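Local coordinates for SusD-like carbohydrate binding protein BF1063 (Bacteroides fragilis NCTC 9343, PDB 3I4G), which probably binds carbohydrate at the outer membrane of the bacterium, as a member of the SusD family of glycan-capturing proteins, at residues Thr29-Gly34 and Ala123-Leu128; Leu59-Phe64 and His465-Gln470; Tyr101-Leu106 and Phe127-Gln132; Ala270-Asp275 and Thr333-Ser338; Lys471-Pro476 and Val490-Asn495. One frame throughout, in Å; residues are numbered along the deposited sequence. Where two conformers were deposited one is given.

Interactions 1 and 3 form one helical cluster. Their centres are about 6 Å apart, they share Phe127 and Leu128, and both use helix 116-139. Leu31 of interaction 1 packs on Tyr101 and Cys102 of interaction 3. Interactions 2 and 5 lie on the opposite side of the chain's centre from this cluster. They follow each other through helix 464-467 and strand 471-476, with centres about 15 Å apart, and touch where Phe64 CD1 meets Ile472 CD1 at 3.7 Å. Interaction 4 stands apart, its nearest atoms about 7 Å from interaction 5 and about 10 Å from interaction 2. The 1,2-ethanediol molecules at interactions 1 and 2 probably come from the crystallisation liquor.

Interaction 1 (Thr29-Gly34 and Ala123-Leu128); sequences TSLYRG and AEARFL. With EDO (1,2-ethanediol), chain G.
Tyr32 carries both the polar and the aromatic part of this contact. Its OH donates a short hydrogen bond of 2.5 Å to Glu124 OE1. The ring lies beside its own backbone N, anti to the carbonyl carbon (chi1 -83°), which carries OH across to Glu124. The bond uses the anti lone pair of that oxygen, and the ring and carboxylate planes are turned 61° apart. Glu124 OE1 also pairs with Arg194, and Tyr32 OH is hydrogen-bonded to the backbone N of Ala195, so both oxygens of the bond have a second partner. Leu128 CD1 makes a CH-pi contact over the centre of one ring face, 3.8 Å from the centroid. The same methyl touches Leu31 CB, and Leu31 CD1 touches Ala125 CB, both at 3.8 Å. At the C-terminal end of helix 21-33, 1,2-ethanediol donates to the carbonyl oxygens of Tyr32 and Arg33. Helices 21-33 and 116-139 run nearly parallel here, at 18° with axes 10.3 Å apart. Tyr101 and Phe105 of helix 86-109 pack on Leu31.

Interaction 2 (Leu59-Phe64 and His465-Gln470); sequences LSDNAF and HEVLSQ. With EDO (1,2-ethanediol), chain E.
A type I beta turn, Ser60 to Ala63, leads into strand 63-65 and packs against the C-terminal end of helix 464-467. Ser60 OG accepts from Asn62 N at 3.1 Å, an ST turn, and is also hydrogen-bonded to Glu57 O. The contact itself is van der Waals packing. Asp61 lays its carboxylate against Val467, with OD2 3.4 Å from CB and 3.5 Å from CG2. A chi1 of 52°, with CG between the backbone N and the carbonyl carbon, swings the carboxylate to Val467. Leu468 spreads its two methyls along the backbone of residues 59-61. CD1 touches Leu59 O at 3.4 Å, while CD2 lies 3.5 Å from Asp61 N and also against the Ser60 carbonyl carbon. On the helix side, 1,2-ethanediol O1 donates to Val467 O at 2.7 Å. Outside the segments, Asp61 OD2 forms a salt bridge with Arg454 of helix 454-461, and Ile458 of that helix packs on Val467. The charge of Asp61 is probably balanced mainly by Arg454, while Val467 meets the same oxygen only by packing. The buried Asp61 N has no polar partner in the model and meets the Leu468 CD2 methyl instead.

Interaction 3 (Tyr101-Leu106 and Phe127-Gln132); sequences YCNRFL and FLRATQ
Arg129 meets three residues of helix 86-109. Its NH1 donates to Asn103 OD1 at 2.9 Å, with an N-H...O angle of 160°. The oxygen lies near the guanidinium plane, but the donor is tilted from the carbonyl plane of the amide. The two flat groups are 71° apart. Leu106 CD1 lies over one face of the guanidinium, 3.6 Å from CZ. Nearer the backbone, Cys102 CB touches Arg129 CB at 3.8 Å, and Cys102 SG lies 4.2 Å from Leu128 CB. The arginine leaves its helix extended and then bends at chi3, which swings the guanidinium to the amide. Beyond this shell, Asn103 ND2 donates to Val146 O, which fixes which way the amide faces. Glu173 of helix 163-180 forms a salt bridge with Arg129 NH2, and Trp169 packs on the same side chain. The two helix segments run roughly antiparallel, at 151°. The buried guanidinium thus has a carboxylate for its charge, an amide oxygen for one N-H and a methyl on one face.

Interaction 4 (Ala270-Asp275 and Thr333-Ser338); sequences ALSAKD and TEYKMS
Lys274 reaches across to Thr333 with its ammonium group and brings several acceptors together. NZ donates to Thr333 OG1 at 2.7 Å and to the carbonyl oxygen Thr333 O at 3.2 Å. The second bond is poorly directed, since NZ stands above the carbonyl plane, 65° out of it. Within its own segment, NZ also forms a salt bridge with Asp275 OD2 at 2.8 Å, met on the syn side. Phe330 O is a further acceptor, so four oxygens share the ammonium group. The other carboxylate oxygen is used as well. A water donates to Asp275 OD1 at 2.6 Å and accepts from Thr333 OG1 at 2.7 Å. That hydroxyl therefore takes a bond from the lysine and gives one to the water, which fixes its rotation. Beyond CG the lysine chain is extended until chi4, 60°, where the last bond turns NZ to Thr333. Its carbons pack on the way, with CD 3.5 Å from Glu334 O and CE at the edge of the Tyr335 ring. Deeper in, Ser272 CB touches Tyr335 CE1 at 3.6 Å. Tyr324 meets the same ring edge-to-face, and Met361 of strand 360-362 packs on it. The arrangement ties the loop after helix 266-270 to the beta hairpin of strands 329-330 and 333-334, whose Phe330 and Thr333 both accept from the lysine.

Interaction 5 (Lys471-Pro476 and Val490-Asn495); sequences KIWGAP and VDPTGN
Strand 471-476 runs past a type I beta turn, Asp491 to Gly494, with Trp473 CA 8.0 Å from Asp491 CA and Pro476 CA 6.2 Å from Asn495 CA. The strand pairs antiparallel with strand 497-502, so the turn lies in the connection between the two. Trp473 bridges to the turn with the six-membered part of its indole. CZ3 lies 3.6 Å from Asp491 CA, and CZ2 lies 3.5 Å from Pro492 CD. The indole and Asp491 carboxylate planes are 34° apart. Arg497 makes a cation-pi contact with the indole and a salt bridge with Asp491 OD2, linking strand and turn a second way. Tyr499 meets the indole edge-to-face. At the other end, Pro476 CB touches Asn495 O at 3.5 Å. Asp491 CG lies anti to the backbone N (chi1 172°), which brings the carboxylate to Thr493. Asp491 OD1 accepts from Thr493 N at 2.9 Å, an Asx turn, and also from Thr493 OG1 at 2.7 Å, both from the same face of the carboxylate.

Interaction 1 (Thr29-Gly34 and Ala123-Leu128)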
# COMPACT_ATOMS: atom_id res chain seq x y z
N THR A 29 -7.85 -11.67 18.71
CA THR A 29 -7.95 -12.13 17.33
C THR A 29 -8.97 -11.27 16.55
O THR A 29 -8.76 -10.98 15.39
CB THR A 29 -8.34 -13.63 17.21
OG1 THR A 29 -9.70 -13.83 17.59
CG2 THR A 29 -7.41 -14.49 18.07
N SER A 30 -10.06 -10.87 17.22
CA SER A 30 -11.04 -10.01 16.58
C SER A 30 -10.47 -8.62 16.33
O SER A 30 -10.74 -8.03 15.29
CB SER A 30 -12.31 -9.90 17.41
OG SER A 30 -13.33 -9.33 16.60
N LEU A 31 -9.64 -8.11 17.24
CA LEU A 31 -8.99 -6.81 17.02
C LEU A 31 -8.12 -6.89 15.75
O LEU A 31 -8.10 -5.95 14.97
CB LEU A 31 -8.12 -6.34 18.17
CG LEU A 31 -8.83 -6.15 19.52
CD1 LEU A 31 -7.88 -5.59 20.56
CD2 LEU A 31 -10.03 -5.24 19.38
N TYR A 32 -7.36 -7.96 15.56
CA TYR A 32 -6.57 -8.07 14.35
C TYR A 32 -7.47 -8.16 13.11
O TYR A 32 -7.21 -7.50 12.09
CB TYR A 32 -5.63 -9.27 14.39
CG TYR A 32 -4.33 -9.05 15.14
CD1 TYR A 32 -3.27 -8.49 14.47
CD2 TYR A 32 -4.14 -9.43 16.46
CE1 TYR A 32 -2.07 -8.27 15.09
CE2 TYR A 32 -2.94 -9.21 17.11
CZ TYR A 32 -1.91 -8.63 16.42
OH TYR A 32 -0.68 -8.39 17.01
N ARG A 33 -8.50 -8.98 13.18
CA ARG A 33 -9.37 -9.21 12.02
C ARG A 33 -10.11 -7.97 11.59
O ARG A 33 -10.24 -7.69 10.39
CB ARG A 33 -10.36 -10.34 12.30
CG ARG A 33 -11.27 -10.66 11.10
CD ARG A 33 -12.21 -11.78 11.39
N GLY A 34 -10.57 -7.21 12.55
CA GLY A 34 -11.37 -6.03 12.24
C GLY A 34 -12.59 -6.45 11.43
O GLY A 34 -13.27 -7.42 11.77
N ALA A 123 -0.09 -4.20 24.61
CA ALA A 123 0.71 -3.56 23.56
C ALA A 123 0.16 -3.81 22.16
O ALA A 123 0.16 -2.91 21.30
CB ALA A 123 2.16 -4.03 23.66
N GLU A 124 -0.32 -5.02 21.89
CA GLU A 124 -0.91 -5.33 20.58
C GLU A 124 -2.14 -4.50 20.34
O GLU A 124 -2.32 -3.97 19.25
CB GLU A 124 -1.21 -6.81 20.48
CG GLU A 124 0.05 -7.66 20.52
CD GLU A 124 -0.22 -9.11 20.38
OE1 GLU A 124 -0.33 -9.59 19.23
OE2 GLU A 124 -0.35 -9.78 21.41
N ALA A 125 -3.02 -4.41 21.33
CA ALA A 125 -4.22 -3.60 21.19
C ALA A 125 -3.88 -2.13 20.99
O ALA A 125 -4.53 -1.44 20.18
CB ALA A 125 -5.14 -3.77 22.42
N ARG A 126 -2.87 -1.63 21.69
CA ARG A 126 -2.46 -0.24 21.50
C ARG A 126 -1.88 -0.01 20.10
O ARG A 126 -2.13 1.01 19.48
CB ARG A 126 -1.49 0.22 22.59
CG ARG A 126 -2.14 0.28 23.97
CD ARG A 126 -1.12 0.61 25.03
NE ARG A 126 -0.76 2.01 25.02
CZ ARG A 126 0.10 2.55 25.88
NH1 ARG A 126 0.75 1.80 26.75
NH2 ARG A 126 0.32 3.85 25.85
N PHE A 127 -1.08 -0.95 19.63
CA PHE A 127 -0.54 -0.85 18.28
C PHE A 127 -1.65 -0.79 17.27
O PHE A 127 -1.68 0.09 16.42
CB PHE A 127 0.36 -2.05 17.98
CG PHE A 127 0.70 -2.20 16.51
CD1 PHE A 127 1.66 -1.40 15.93
CD2 PHE A 127 0.04 -3.14 15.73
CE1 PHE A 127 1.97 -1.53 14.58
CE2 PHE A 127 0.37 -3.26 14.38
CZ PHE A 127 1.33 -2.44 13.81
N LEU A 128 -2.59 -1.72 17.36
CA LEU A 128 -3.70 -1.78 16.41
C LEU A 128 -4.55 -0.51 16.46
O LEU A 128 -4.88 0.04 15.41
CB LEU A 128 -4.55 -3.03 16.65
CG LEU A 128 -3.87 -4.34 16.30
CD1 LEU A 128 -4.67 -5.52 16.83
CD2 LEU A 128 -3.62 -4.49 14.76
C1 EDO G . -7.36 -6.50 8.18
O1 EDO G . -8.28 -6.02 9.20
C2 EDO G . -6.52 -7.63 8.69
O2 EDO G . -5.73 -7.20 9.81

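Interaction 2 (Leu59-Phe64 and His465-Gln470)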
# COMPACT_ATOMS: atom_id res chain seq x y z
N LEU A 59 -5.49 5.36 -6.88
CA LEU A 59 -5.63 6.77 -6.57
C LEU A 59 -4.37 7.54 -6.87
O LEU A 59 -4.32 8.75 -6.64
CB LEU A 59 -5.93 6.91 -5.07
CG LEU A 59 -7.11 6.09 -4.54
CD1 LEU A 59 -7.34 6.41 -3.04
CD2 LEU A 59 -8.40 6.30 -5.36
N SER A 60 -3.33 6.85 -7.33
CA SER A 60 -2.02 7.41 -7.54
C SER A 60 -1.66 7.46 -9.02
O SER A 60 -2.39 6.95 -9.86
CB SER A 60 -0.95 6.58 -6.81
OG SER A 60 -0.63 5.39 -7.48
N ASP A 61 -0.51 8.05 -9.29
CA ASP A 61 0.09 8.10 -10.61
C ASP A 61 0.57 6.73 -11.13
O ASP A 61 0.95 6.65 -12.29
CB ASP A 61 1.21 9.17 -10.68
CG ASP A 61 2.26 9.06 -9.60
OD1 ASP A 61 2.02 8.40 -8.55
OD2 ASP A 61 3.31 9.71 -9.75
N ASN A 62 0.54 5.71 -10.30
CA ASN A 62 0.97 4.38 -10.70
C ASN A 62 -0.07 3.53 -11.39
O ASN A 62 0.31 2.57 -12.08
CB ASN A 62 1.45 3.57 -9.46
CG ASN A 62 2.82 3.96 -8.95
OD1 ASN A 62 3.55 4.71 -9.58
ND2 ASN A 62 3.19 3.38 -7.82
N ALA A 63 -1.36 3.82 -11.22
CA ALA A 63 -2.36 2.86 -11.66
C ALA A 63 -3.71 3.53 -11.84
O ALA A 63 -3.87 4.72 -11.61
CB ALA A 63 -2.45 1.70 -10.67
N PHE A 64 -4.65 2.72 -12.28
CA PHE A 64 -6.00 3.15 -12.63
C PHE A 64 -6.98 2.07 -12.22
O PHE A 64 -6.65 0.89 -12.20
CB PHE A 64 -6.06 3.40 -14.12
CG PHE A 64 -7.39 3.89 -14.66
CD1 PHE A 64 -7.77 5.20 -14.44
CD2 PHE A 64 -8.18 3.11 -15.47
CE1 PHE A 64 -8.98 5.71 -14.96
CE2 PHE A 64 -9.36 3.61 -16.00
CZ PHE A 64 -9.77 4.92 -15.74
N HIS A 465 -0.78 16.95 -6.06
CA HIS A 465 -1.43 17.89 -6.97
C HIS A 465 -0.65 18.10 -8.27
O HIS A 465 -1.21 18.63 -9.24
CB HIS A 465 -1.69 19.24 -6.29
CG HIS A 465 -0.47 20.07 -6.11
ND1 HIS A 465 0.42 19.89 -5.07
CD2 HIS A 465 0.05 21.06 -6.88
CE1 HIS A 465 1.42 20.75 -5.19
NE2 HIS A 465 1.20 21.50 -6.26
N GLU A 466 0.62 17.72 -8.29
CA GLU A 466 1.39 17.73 -9.52
C GLU A 466 1.15 16.46 -10.31
O GLU A 466 0.73 16.50 -11.50
CB GLU A 466 2.88 17.81 -9.22
CG GLU A 466 3.35 19.07 -8.54
CD GLU A 466 4.83 19.04 -8.24
OE1 GLU A 466 5.63 19.24 -9.19
OE2 GLU A 466 5.21 18.85 -7.07
N VAL A 467 1.33 15.31 -9.69
CA VAL A 467 1.28 14.06 -10.44
C VAL A 467 -0.15 13.62 -10.76
O VAL A 467 -0.35 12.84 -11.71
CB VAL A 467 2.07 12.92 -9.77
CG1 VAL A 467 3.54 13.38 -9.53
CG2 VAL A 467 1.42 12.43 -8.49
N LEU A 468 -1.13 14.13 -10.02
CA LEU A 468 -2.55 13.83 -10.27
C LEU A 468 -3.29 15.01 -10.92
O LEU A 468 -4.53 15.13 -10.83
CB LEU A 468 -3.27 13.43 -8.96
CG LEU A 468 -2.58 12.30 -8.18
CD1 LEU A 468 -3.42 11.98 -6.90
CD2 LEU A 468 -2.35 11.03 -9.02
N SER A 469 -2.54 15.84 -11.66
CA SER A 469 -3.10 16.93 -12.45
C SER A 469 -3.14 16.58 -13.93
O SER A 469 -3.46 17.43 -14.77
CB SER A 469 -2.27 18.19 -12.28
OG SER A 469 -0.95 18.02 -12.83
N GLN A 470 -2.83 15.34 -14.26
CA GLN A 470 -2.55 14.92 -15.62
C GLN A 470 -3.46 13.89 -16.19
O GLN A 470 -4.23 13.23 -15.46
CB GLN A 470 -1.14 14.32 -15.62
CG GLN A 470 -0.05 15.28 -15.11
CD GLN A 470 0.16 16.38 -16.04
OE1 GLN A 470 0.54 16.19 -17.20
NE2 GLN A 470 -0.07 17.59 -15.57
C1 EDO E . 2.07 11.55 -14.36
O1 EDO E . 0.78 12.09 -14.02
C2 EDO E . 3.13 12.65 -14.38
O2 EDO E . 3.31 13.12 -13.06

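Interaction 3 (Tyr101-Leu106 and Phe127-Gln132)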
# COMPACT_ATOMS: atom_id res chain seq x y z
N TYR A 101 -13.57 -1.32 19.56
CA TYR A 101 -13.26 -2.64 20.12
C TYR A 101 -11.91 -2.60 20.86
O TYR A 101 -11.78 -3.25 21.91
CB TYR A 101 -13.31 -3.72 19.06
CG TYR A 101 -14.72 -4.08 18.65
CD1 TYR A 101 -15.62 -4.63 19.59
CD2 TYR A 101 -15.16 -3.91 17.36
CE1 TYR A 101 -16.92 -4.96 19.22
CE2 TYR A 101 -16.46 -4.27 16.98
CZ TYR A 101 -17.32 -4.78 17.91
OH TYR A 101 -18.60 -5.13 17.51
N CYS A 102 -10.92 -1.88 20.36
CA CYS A 102 -9.65 -1.77 21.08
C CYS A 102 -9.85 -1.09 22.41
O CYS A 102 -9.25 -1.49 23.44
CB CYS A 102 -8.61 -0.98 20.28
SG CYS A 102 -7.95 -1.82 18.80
N ASN A 103 -10.68 -0.06 22.43
CA ASN A 103 -10.96 0.66 23.68
C ASN A 103 -11.62 -0.24 24.69
O ASN A 103 -11.28 -0.21 25.90
CB ASN A 103 -11.77 1.95 23.41
CG ASN A 103 -10.95 2.99 22.66
OD1 ASN A 103 -9.72 2.90 22.61
ND2 ASN A 103 -11.63 4.00 22.09
N ARG A 104 -12.58 -1.05 24.26
CA ARG A 104 -13.22 -1.97 25.19
C ARG A 104 -12.23 -3.02 25.68
O ARG A 104 -12.22 -3.37 26.87
CB ARG A 104 -14.45 -2.62 24.54
CG ARG A 104 -15.59 -1.63 24.37
CD ARG A 104 -16.81 -2.30 23.79
NE ARG A 104 -17.88 -1.34 23.57
N PHE A 105 -11.39 -3.53 24.79
CA PHE A 105 -10.37 -4.49 25.18
C PHE A 105 -9.43 -3.93 26.23
O PHE A 105 -9.17 -4.61 27.24
CB PHE A 105 -9.57 -4.90 23.94
CG PHE A 105 -8.50 -5.93 24.21
CD1 PHE A 105 -7.23 -5.59 24.67
CD2 PHE A 105 -8.75 -7.27 23.95
CE1 PHE A 105 -6.26 -6.56 24.89
CE2 PHE A 105 -7.77 -8.24 24.19
CZ PHE A 105 -6.54 -7.88 24.65
N LEU A 106 -8.96 -2.71 26.01
CA LEU A 106 -7.98 -2.08 26.91
C LEU A 106 -8.59 -1.81 28.26
O LEU A 106 -7.90 -1.97 29.29
CB LEU A 106 -7.42 -0.83 26.25
CG LEU A 106 -6.44 -1.12 25.12
CD1 LEU A 106 -6.23 0.12 24.27
CD2 LEU A 106 -5.10 -1.71 25.69
N PHE A 127 -1.08 -0.95 19.63
CA PHE A 127 -0.54 -0.85 18.28
C PHE A 127 -1.65 -0.79 17.27
O PHE A 127 -1.68 0.09 16.42
CB PHE A 127 0.36 -2.05 17.98
CG PHE A 127 0.70 -2.20 16.51
CD1 PHE A 127 1.66 -1.40 15.93
CD2 PHE A 127 0.04 -3.14 15.73
CE1 PHE A 127 1.97 -1.53 14.58
CE2 PHE A 127 0.37 -3.26 14.38
CZ PHE A 127 1.33 -2.44 13.81
N LEU A 128 -2.59 -1.72 17.36
CA LEU A 128 -3.70 -1.78 16.41
C LEU A 128 -4.55 -0.51 16.46
O LEU A 128 -4.88 0.04 15.41
CB LEU A 128 -4.55 -3.03 16.65
CG LEU A 128 -3.87 -4.34 16.30
CD1 LEU A 128 -4.67 -5.52 16.83
CD2 LEU A 128 -3.62 -4.49 14.76
N ARG A 129 -4.87 -0.02 17.66
CA ARG A 129 -5.64 1.20 17.77
C ARG A 129 -4.89 2.38 17.16
O ARG A 129 -5.46 3.21 16.42
CB ARG A 129 -5.96 1.48 19.25
CG ARG A 129 -6.71 2.79 19.46
CD ARG A 129 -7.07 3.02 20.93
NE ARG A 129 -5.91 3.19 21.78
CZ ARG A 129 -5.98 3.49 23.07
NH1 ARG A 129 -7.14 3.66 23.67
NH2 ARG A 129 -4.87 3.65 23.76
N ALA A 130 -3.61 2.48 17.46
CA ALA A 130 -2.82 3.58 16.93
C ALA A 130 -2.68 3.56 15.41
O ALA A 130 -2.67 4.64 14.80
CB ALA A 130 -1.45 3.63 17.58
N THR A 131 -2.62 2.38 14.81
CA THR A 131 -2.58 2.34 13.36
C THR A 131 -3.83 2.96 12.77
O THR A 131 -3.76 3.62 11.75
CB THR A 131 -2.39 0.95 12.73
OG1 THR A 131 -3.50 0.09 13.02
CG2 THR A 131 -1.07 0.30 13.13
N GLN A 132 -4.98 2.81 13.40
CA GLN A 132 -6.20 3.39 12.84
C GLN A 132 -6.13 4.90 12.87
O GLN A 132 -6.50 5.54 11.90
CB GLN A 132 -7.43 2.89 13.60
CG GLN A 132 -7.54 1.37 13.67
CD GLN A 132 -7.51 0.72 12.31
OE1 GLN A 132 -8.52 0.67 11.61
NE2 GLN A 132 -6.34 0.17 11.93

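Interaction 4 (Ala270-Asp275 and Thr333-Ser338)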
# COMPACT_ATOMS: atom_id res chain seq x y z
N ALA A 270 -8.26 -9.30 -9.60
CA ALA A 270 -7.10 -8.69 -10.28
C ALA A 270 -6.36 -9.55 -11.30
O ALA A 270 -5.46 -9.04 -11.95
CB ALA A 270 -6.11 -8.15 -9.26
N LEU A 271 -6.69 -10.84 -11.39
CA LEU A 271 -6.22 -11.63 -12.52
C LEU A 271 -6.95 -11.16 -13.78
O LEU A 271 -8.00 -10.51 -13.72
CB LEU A 271 -6.47 -13.13 -12.31
CG LEU A 271 -5.65 -13.75 -11.18
CD1 LEU A 271 -6.03 -15.24 -10.95
CD2 LEU A 271 -4.11 -13.65 -11.40
N SER A 272 -6.42 -11.52 -14.95
CA SER A 272 -7.07 -11.20 -16.21
C SER A 272 -8.02 -12.33 -16.60
O SER A 272 -8.02 -13.42 -15.99
CB SER A 272 -6.04 -10.89 -17.30
OG SER A 272 -5.47 -12.07 -17.81
N ALA A 273 -8.82 -12.10 -17.63
CA ALA A 273 -9.84 -13.08 -18.01
C ALA A 273 -9.29 -14.45 -18.32
O ALA A 273 -9.94 -15.44 -17.99
CB ALA A 273 -10.62 -12.53 -19.22
N LYS A 274 -8.13 -14.54 -18.94
CA LYS A 274 -7.57 -15.87 -19.30
C LYS A 274 -7.31 -16.71 -18.07
O LYS A 274 -7.23 -17.95 -18.18
CB LYS A 274 -6.29 -15.71 -20.14
CG LYS A 274 -5.05 -15.30 -19.35
CD LYS A 274 -3.86 -15.01 -20.29
CE LYS A 274 -2.61 -14.76 -19.53
NZ LYS A 274 -2.17 -15.92 -18.67
N ASP A 275 -7.12 -16.07 -16.92
CA ASP A 275 -6.89 -16.77 -15.66
C ASP A 275 -8.07 -16.65 -14.69
O ASP A 275 -7.93 -16.91 -13.50
CB ASP A 275 -5.58 -16.25 -15.05
CG ASP A 275 -4.40 -16.60 -15.90
OD1 ASP A 275 -4.25 -17.82 -16.17
OD2 ASP A 275 -3.66 -15.68 -16.32
N THR A 333 0.87 -18.84 -19.67
CA THR A 333 0.26 -18.55 -20.95
C THR A 333 0.39 -17.07 -21.24
O THR A 333 0.57 -16.24 -20.34
CB THR A 333 -1.23 -19.00 -21.01
OG1 THR A 333 -2.02 -18.29 -20.04
CG2 THR A 333 -1.35 -20.53 -20.76
N GLU A 334 0.36 -16.76 -22.52
CA GLU A 334 0.59 -15.40 -22.98
C GLU A 334 -0.61 -14.49 -22.71
O GLU A 334 -1.75 -14.81 -23.05
CB GLU A 334 0.89 -15.39 -24.47
CG GLU A 334 1.32 -14.02 -25.04
CD GLU A 334 1.71 -14.08 -26.48
OE1 GLU A 334 2.34 -15.07 -26.88
OE2 GLU A 334 1.45 -13.10 -27.21
N TYR A 335 -0.33 -13.31 -22.15
CA TYR A 335 -1.34 -12.27 -21.97
C TYR A 335 -1.55 -11.61 -23.34
O TYR A 335 -0.61 -11.13 -23.96
CB TYR A 335 -0.89 -11.26 -20.94
CG TYR A 335 -1.92 -10.19 -20.66
CD1 TYR A 335 -3.26 -10.49 -20.36
CD2 TYR A 335 -1.56 -8.88 -20.63
CE1 TYR A 335 -4.18 -9.50 -20.08
CE2 TYR A 335 -2.46 -7.88 -20.35
CZ TYR A 335 -3.76 -8.19 -20.05
OH TYR A 335 -4.66 -7.16 -19.77
N LYS A 336 -2.80 -11.58 -23.81
CA LYS A 336 -3.17 -10.97 -25.09
C LYS A 336 -4.11 -9.81 -24.80
O LYS A 336 -5.23 -10.01 -24.31
CB LYS A 336 -3.79 -12.01 -26.01
CG LYS A 336 -2.81 -13.11 -26.34
CD LYS A 336 -3.41 -14.17 -27.22
CE LYS A 336 -2.39 -15.24 -27.47
NZ LYS A 336 -2.94 -16.36 -28.27
N MSE A 337 -3.65 -8.60 -25.12
CA MSE A 337 -4.36 -7.38 -24.83
C MSE A 337 -3.96 -6.31 -25.83
O MSE A 337 -2.81 -5.84 -25.78
CB MSE A 337 -4.04 -6.95 -23.39
CG MSE A 337 -4.75 -5.67 -22.89
SE MSE A 337 -6.68 -5.68 -23.12
CE MSE A 337 -7.09 -7.41 -22.48
N SER A 338 -4.88 -5.87 -26.68
CA SER A 338 -4.57 -4.88 -27.69
C SER A 338 -5.83 -4.27 -28.24
O SER A 338 -6.87 -4.93 -28.28
CB SER A 338 -3.88 -5.56 -28.88
OG SER A 338 -3.76 -4.67 -30.01
O HOH W 1 -2.63 -19.30 -17.64

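Interaction 5 (Lys471-Pro476 and Val490-Asn495)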
# COMPACT_ATOMS: atom_id res chain seq x y z
N LYS A 471 -3.33 13.71 -17.49
CA LYS A 471 -3.96 12.58 -18.16
C LYS A 471 -3.21 11.29 -17.77
O LYS A 471 -2.04 11.32 -17.36
CB LYS A 471 -3.98 12.80 -19.67
CG LYS A 471 -4.98 13.86 -20.07
CD LYS A 471 -4.86 14.38 -21.47
CE LYS A 471 -5.98 15.41 -21.77
NZ LYS A 471 -5.80 16.06 -23.12
N ILE A 472 -3.92 10.19 -17.89
CA ILE A 472 -3.45 8.85 -17.59
C ILE A 472 -3.34 8.11 -18.92
O ILE A 472 -4.28 8.09 -19.71
CB ILE A 472 -4.42 8.13 -16.70
CG1 ILE A 472 -4.70 8.94 -15.43
CG2 ILE A 472 -3.89 6.72 -16.36
CD1 ILE A 472 -5.81 8.35 -14.60
N TRP A 473 -2.18 7.49 -19.15
CA TRP A 473 -1.89 6.78 -20.38
C TRP A 473 -1.64 5.31 -20.06
O TRP A 473 -1.37 4.95 -18.91
CB TRP A 473 -0.72 7.44 -21.11
CG TRP A 473 -1.07 8.83 -21.54
CD1 TRP A 473 -0.84 9.98 -20.86
CD2 TRP A 473 -1.75 9.21 -22.75
NE1 TRP A 473 -1.33 11.05 -21.56
CE2 TRP A 473 -1.90 10.61 -22.72
CE3 TRP A 473 -2.24 8.51 -23.85
CZ2 TRP A 473 -2.52 11.32 -23.74
CZ3 TRP A 473 -2.88 9.21 -24.85
CH2 TRP A 473 -3.02 10.59 -24.80
N GLY A 474 -1.73 4.49 -21.10
CA GLY A 474 -1.55 3.05 -20.99
C GLY A 474 -0.35 2.58 -21.79
O GLY A 474 0.60 3.34 -22.09
N ALA A 475 -0.35 1.30 -22.09
CA ALA A 475 0.77 0.68 -22.81
C ALA A 475 0.89 1.22 -24.21
O ALA A 475 -0.09 1.72 -24.80
CB ALA A 475 0.61 -0.85 -22.84
N PRO A 476 2.11 1.13 -24.76
CA PRO A 476 2.31 1.60 -26.12
C PRO A 476 1.87 0.57 -27.16
O PRO A 476 2.15 -0.61 -26.99
CB PRO A 476 3.83 1.79 -26.22
CG PRO A 476 4.43 1.27 -24.98
CD PRO A 476 3.35 0.64 -24.16
N VAL A 490 -5.00 10.60 -29.31
CA VAL A 490 -3.72 10.07 -29.79
C VAL A 490 -2.65 10.62 -28.87
O VAL A 490 -2.65 11.81 -28.54
CB VAL A 490 -3.49 10.46 -31.25
CG1 VAL A 490 -2.05 10.16 -31.74
CG2 VAL A 490 -4.51 9.75 -32.13
N ASP A 491 -1.74 9.76 -28.42
CA ASP A 491 -0.67 10.14 -27.49
C ASP A 491 0.13 11.28 -28.11
O ASP A 491 0.80 11.09 -29.13
CB ASP A 491 0.16 8.90 -27.19
CG ASP A 491 1.40 9.14 -26.42
OD1 ASP A 491 1.62 10.28 -25.90
OD2 ASP A 491 2.18 8.16 -26.35
N PRO A 492 0.12 12.47 -27.46
CA PRO A 492 0.78 13.62 -28.05
C PRO A 492 2.31 13.54 -27.98
O PRO A 492 2.99 14.35 -28.63
CB PRO A 492 0.26 14.78 -27.19
CG PRO A 492 -0.06 14.19 -25.87
CD PRO A 492 -0.55 12.80 -26.18
N THR A 493 2.84 12.60 -27.22
CA THR A 493 4.29 12.40 -27.15
C THR A 493 4.81 11.55 -28.31
O THR A 493 6.01 11.40 -28.46
CB THR A 493 4.73 11.77 -25.81
OG1 THR A 493 4.33 10.38 -25.76
CG2 THR A 493 4.16 12.55 -24.62
N GLY A 494 3.91 10.99 -29.11
CA GLY A 494 4.29 10.18 -30.25
C GLY A 494 4.66 8.74 -29.97
O GLY A 494 5.23 8.09 -30.84
N ASN A 495 4.32 8.25 -28.79
CA ASN A 495 4.68 6.88 -28.40
C ASN A 495 3.55 5.89 -28.45
O ASN A 495 3.69 4.77 -27.98
CB ASN A 495 5.38 6.93 -27.05
CG ASN A 495 6.63 7.77 -27.10
OD1 ASN A 495 6.74 8.83 -26.44
ND2 ASN A 495 7.54 7.36 -27.92